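Local coordinates for 3-dehydroquinate dehydratase (Zymomonas mobilis subsp. mobilis, PDB 6SMF), which probably converts 3-dehydroquinate to 3-dehydroshikimate with loss of water, by way of an enolate, in the shikimate pathway as a homododecamer, at residues L18-L21 with G22-E25; Q68-A72 with V73-A77. One frame throughout, in Å; residues are numbered along the deposited sequence.

Contact 1. Residues L18-L21 with G22-E25; sequences LNLL and GLRE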
loop_
_atom_site.group_PDB
_atom_site.type_symbol
_atom_site.label_atom_id
_atom_site.label_comp_id
_atom_site.label_asym_id
_atom_site.label_seq_id
_atom_site.Cartn_x
_atom_site.Cartn_y
_atom_site.Cartn_z
ATOM N N LEU A 18 -26.689 -12.454 13.378
ATOM C CA LEU A 18 -27.527 -11.621 14.269
ATOM C C LEU A 18 -28.608 -12.484 14.931
ATOM O O LEU A 18 -29.069 -12.120 16.022
ATOM C CB LEU A 18 -28.129 -10.501 13.433
ATOM C CG LEU A 18 -27.143 -9.422 13.038
ATOM C CD1 LEU A 18 -27.711 -8.535 11.959
ATOM C CD2 LEU A 18 -26.789 -8.599 14.230
ATOM N N ASN A 19 -28.981 -13.590 14.285
ATOM C CA ASN A 19 -29.886 -14.614 14.871
ATOM C C ASN A 19 -29.311 -15.178 16.179
ATOM O O ASN A 19 -30.128 -15.752 16.925
ATOM C CB ASN A 19 -30.213 -15.713 13.854
ATOM C CG ASN A 19 -29.010 -16.424 13.280
ATOM O OD1 ASN A 19 -28.065 -15.765 12.838
ATOM N ND2 ASN A 19 -29.011 -17.753 13.331
ATOM N N LEU A 20 -28.016 -14.989 16.483
ATOM C CA LEU A 20 -27.349 -15.569 17.703
ATOM C C LEU A 20 -27.344 -14.582 18.875
ATOM O O LEU A 20 -26.899 -14.964 19.975
ATOM C CB LEU A 20 -25.894 -15.950 17.416
ATOM C CG LEU A 20 -25.663 -16.949 16.294
ATOM C CD1 LEU A 20 -24.198 -17.316 16.238
ATOM C CD2 LEU A 20 -26.491 -18.190 16.479
ATOM N N LEU A 21 -27.797 -13.361 18.626
ATOM C CA LEU A 21 -27.868 -12.279 19.630
ATOM C C LEU A 21 -28.501 -12.820 20.909
ATOM O O LEU A 21 -29.544 -13.457 20.814
ATOM C CB LEU A 21 -28.690 -11.142 19.025
ATOM C CG LEU A 21 -28.402 -9.712 19.470
ATOM C CD1 LEU A 21 -26.918 -9.346 19.425
ATOM C CD2 LEU A 21 -29.212 -8.764 18.595
ATOM N N GLY A 22 -27.851 -12.552 22.036
ATOM C CA GLY A 22 -28.294 -12.950 23.366
ATOM C C GLY A 22 -28.103 -14.409 23.651
ATOM O O GLY A 22 -28.112 -14.677 24.833
ATOM N N LEU A 23 -27.916 -15.337 22.717
ATOM C CA LEU A 23 -27.887 -16.797 23.062
ATOM C C LEU A 23 -26.601 -17.126 23.850
ATOM O O LEU A 23 -26.705 -17.582 25.010
ATOM C CB LEU A 23 -27.960 -17.663 21.801
ATOM C CG LEU A 23 -29.238 -17.613 20.974
ATOM C CD1 LEU A 23 -29.072 -18.497 19.736
ATOM C CD2 LEU A 23 -30.440 -18.064 21.796
ATOM N N ARG A 24 -25.447 -16.912 23.222
ATOM C CA ARG A 24 -24.106 -17.232 23.765
ATOM C C ARG A 24 -23.933 -16.462 25.076
ATOM O O ARG A 24 -24.024 -15.205 25.030
ATOM C CB ARG A 24 -23.023 -16.873 22.734
ATOM C CG ARG A 24 -21.634 -17.364 23.120
ATOM C CD ARG A 24 -20.595 -16.305 23.468
ATOM N NE ARG A 24 -19.317 -16.909 23.849
ATOM C CZ ARG A 24 -18.415 -17.393 22.993
ATOM N NH1 ARG A 24 -18.630 -17.358 21.686
ATOM N NH2 ARG A 24 -17.292 -17.910 23.449
ATOM N N GLU A 25 -23.766 -17.200 26.192
ATOM C CA GLU A 25 -23.382 -16.701 27.547
ATOM C C GLU A 25 -23.996 -15.314 27.789
ATOM O O GLU A 25 -23.275 -14.305 27.763
ATOM C CB GLU A 25 -21.854 -16.691 27.623
ATOM C CG GLU A 25 -21.236 -17.254 28.888
ATOM C CD GLU A 25 -19.723 -17.116 28.802
ATOM O OE1 GLU A 25 -19.073 -17.087 29.872
ATOM O OE2 GLU A 25 -19.204 -17.013 27.647
#
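L20 and L23 stand at the two ends of a type II beta turn, with L21 and G22 at its corners. The turn lies in the loop between strand 9-14 and helix 26-29, the active-site lid loop of type II dehydroquinases.

In the backbone, L23 N donates to L20 O over 2.9 Å with an N-H...O angle of 157°. G22 supplies the positive phi (75°) that the second corner of such a turn takes. Just before it, residues 18-20 make a short 3-10 turn, closed by L21 N donating to L18 O over 3.2 Å, and the two turns share L20 and L21.

Among the apolar side chains, L23 folds back over the turn: its CB lies 3.4 Å from L20 O. With CG beside the backbone N (chi1 -65°), one branch returns along the chain and brings L23 CD1 to 4.0 Å from L20 CA. That same methyl meets L20 CD2 at 4.2 Å, where the two leucine side chains cross at about a right angle. L20 also packs on A98 of a second subunit. L21 points away from the turn, although its CB still touches G22 N at 3.4 Å, and its side chain packs on L108, predicted to bind substrate; a citrate anion, probably from the crystallisation liquor, lies about 6 Å from the L21 side chain.

Polar side chains finish the loop. R24, the predicted transition-state stabiliser, runs away from the turn, close to the side chain of Y29, the predicted proton acceptor; its NH1 is hydrogen-bonded to A98 O of the second subunit. E25 OE2 sits in the guanidinium plane at its edge, making a long salt bridge of 3.8 Å to R24 NE.

Contact 2. Residues Q68-A72 with V73-A77; sequences QEAQA and VKAKA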
loop_
_atom_site.group_PDB
_atom_site.type_symbol
_atom_site.label_atom_id
_atom_site.label_comp_id
_atom_site.label_asym_id
_atom_site.label_seq_id
_atom_site.Cartn_x
_atom_site.Cartn_y
_atom_site.Cartn_z
ATOM N N GLN A 68 -34.587 -6.457 -3.438
ATOM C CA GLN A 68 -35.268 -6.362 -4.756
ATOM C C GLN A 68 -36.778 -6.505 -4.533
ATOM O O GLN A 68 -37.569 -5.824 -5.222
ATOM C CB GLN A 68 -34.728 -7.432 -5.722
ATOM C CG GLN A 68 -33.233 -7.318 -6.024
ATOM C CD GLN A 68 -32.738 -8.362 -6.996
ATOM O OE1 GLN A 68 -33.447 -9.295 -7.321
ATOM N NE2 GLN A 68 -31.514 -8.215 -7.476
ATOM N N GLU A 69 -37.148 -7.402 -3.622
ATOM C CA GLU A 69 -38.557 -7.684 -3.246
ATOM C C GLU A 69 -39.163 -6.417 -2.630
ATOM O O GLU A 69 -40.359 -6.128 -2.907
ATOM C CB GLU A 69 -38.617 -8.871 -2.284
ATOM C CG GLU A 69 -40.027 -9.251 -1.818
ATOM C CD GLU A 69 -40.079 -10.357 -0.775
ATOM O OE1 GLU A 69 -39.057 -11.118 -0.639
ATOM O OE2 GLU A 69 -41.141 -10.471 -0.120
ATOM N N ALA A 70 -38.395 -5.669 -1.839
ATOM C CA ALA A 70 -38.898 -4.410 -1.259
ATOM C C ALA A 70 -39.211 -3.434 -2.393
ATOM O O ALA A 70 -40.245 -2.766 -2.308
ATOM C CB ALA A 70 -37.944 -3.805 -0.287
ATOM N N GLN A 71 -38.402 -3.366 -3.447
ATOM C CA GLN A 71 -38.744 -2.407 -4.531
ATOM C C GLN A 71 -40.017 -2.853 -5.260
ATOM O O GLN A 71 -40.808 -1.966 -5.630
ATOM C CB GLN A 71 -37.622 -2.192 -5.542
ATOM C CG GLN A 71 -37.715 -0.809 -6.171
ATOM C CD GLN A 71 -36.972 -0.771 -7.478
ATOM O OE1 GLN A 71 -36.810 -1.806 -8.130
ATOM N NE2 GLN A 71 -36.522 0.414 -7.870
ATOM N N ALA A 72 -40.210 -4.164 -5.439
ATOM C CA ALA A 72 -41.300 -4.784 -6.241
ATOM C C ALA A 72 -42.655 -4.508 -5.582
ATOM O O ALA A 72 -43.675 -4.483 -6.260
ATOM C CB ALA A 72 -41.061 -6.269 -6.351
ATOM N N VAL A 73 -42.622 -4.291 -4.275
ATOM C CA VAL A 73 -43.780 -4.228 -3.341
ATOM C C VAL A 73 -43.999 -2.753 -2.969
ATOM O O VAL A 73 -44.868 -2.466 -2.131
ATOM C CB VAL A 73 -43.428 -5.166 -2.167
ATOM C CG1 VAL A 73 -43.747 -4.598 -0.792
ATOM C CG2 VAL A 73 -44.031 -6.556 -2.385
ATOM N N LYS A 74 -43.221 -1.860 -3.598
ATOM C CA LYS A 74 -43.191 -0.387 -3.381
ATOM C C LYS A 74 -43.097 -0.058 -1.887
ATOM O O LYS A 74 -43.737 0.923 -1.449
ATOM C CB LYS A 74 -44.416 0.250 -4.023
ATOM C CG LYS A 74 -44.707 -0.239 -5.436
ATOM C CD LYS A 74 -44.327 0.706 -6.554
ATOM C CE LYS A 74 -45.472 0.772 -7.541
ATOM N NZ LYS A 74 -45.325 1.921 -8.458
ATOM N N ALA A 75 -42.308 -0.828 -1.133
ATOM C CA ALA A 75 -42.006 -0.542 0.292
ATOM C C ALA A 75 -41.507 0.899 0.427
ATOM O O ALA A 75 -40.882 1.433 -0.530
ATOM C CB ALA A 75 -40.989 -1.514 0.829
ATOM N N LYS A 76 -41.765 1.500 1.583
ATOM C CA LYS A 76 -41.441 2.922 1.851
ATOM C C LYS A 76 -39.943 3.065 2.137
ATOM O O LYS A 76 -39.387 4.132 1.793
ATOM C CB LYS A 76 -42.198 3.451 3.065
ATOM C CG LYS A 76 -41.995 4.942 3.259
ATOM C CD LYS A 76 -42.744 5.522 4.396
ATOM C CE LYS A 76 -43.380 6.870 4.082
ATOM N NZ LYS A 76 -42.380 7.954 4.159
ATOM N N ALA A 77 -39.357 2.059 2.795
ATOM C CA ALA A 77 -37.934 2.058 3.244
ATOM C C ALA A 77 -37.434 0.642 3.555
ATOM O O ALA A 77 -38.260 -0.285 3.703
ATOM C CB ALA A 77 -37.780 2.942 4.450
#
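At the end of helix 60-72, A75 turns its methyl back onto A70, whose own methyl points away from the loop yet still meets it, CB to CB 4.0 Å. The A75 methyl also lies 3.5 Å from A70 O, so it rests against both the side chain and the carbonyl of one residue. Both alanines touch F11 of strand 9-14, which puts this pair on the buried side of the helix end.

V73 takes a different line. Its CB sits 3.3 Å from E69 O, with the CG2 methyl a little farther from the same oxygen, and this side chain also reaches F11. The carboxylate of E69 is directed elsewhere, to a salt bridge with R55. K74 points away from the helix, on an exposed corner where the chain reverses.

The backbone bonds explain why the methyls meet. A75 N donates to A70 O over 3.1 Å at 153°, and K74 N donates to Q71 O over 3.2 Å. A70 O thus takes the good bond from A75 N and a weak one from V73 N, which also makes a weak bond to E69 O.

K74 has a positive phi of 49°, and with the two bonds from K74 and A75 this is a Schellman motif, complete with its customary apolar pair, A70 and A75. It ends the helix of a beta-alpha-beta crossover that leads from strand 51-56 to strand 77-81, passing strand 9-14 in between, as in a flavodoxin-like fold.

Overall arrangement
Both contacts are local chain reversals inside one alpha/beta domain, yet they lie on opposite sides of the chain's centre, their own centres 29 Å apart and their nearest atoms about 16 Å. Contact 1 is a surface contact in the loop leaving strand 9-14, near the predicted active-site residues. Contact 2 is partly buried, away from those sites, and packs A70, V73 and A75 on the same strand 9-14. Leucine packing and one turn bond shape the loop, R24 binding outside it; at the helix end alanine methyls pack beside a Schellman motif's backbone bonds. The assembly joins the two regions: N19 ND2 bonds to Q68 OE1 of a neighbouring subunit, and Q68 meets N19 of another.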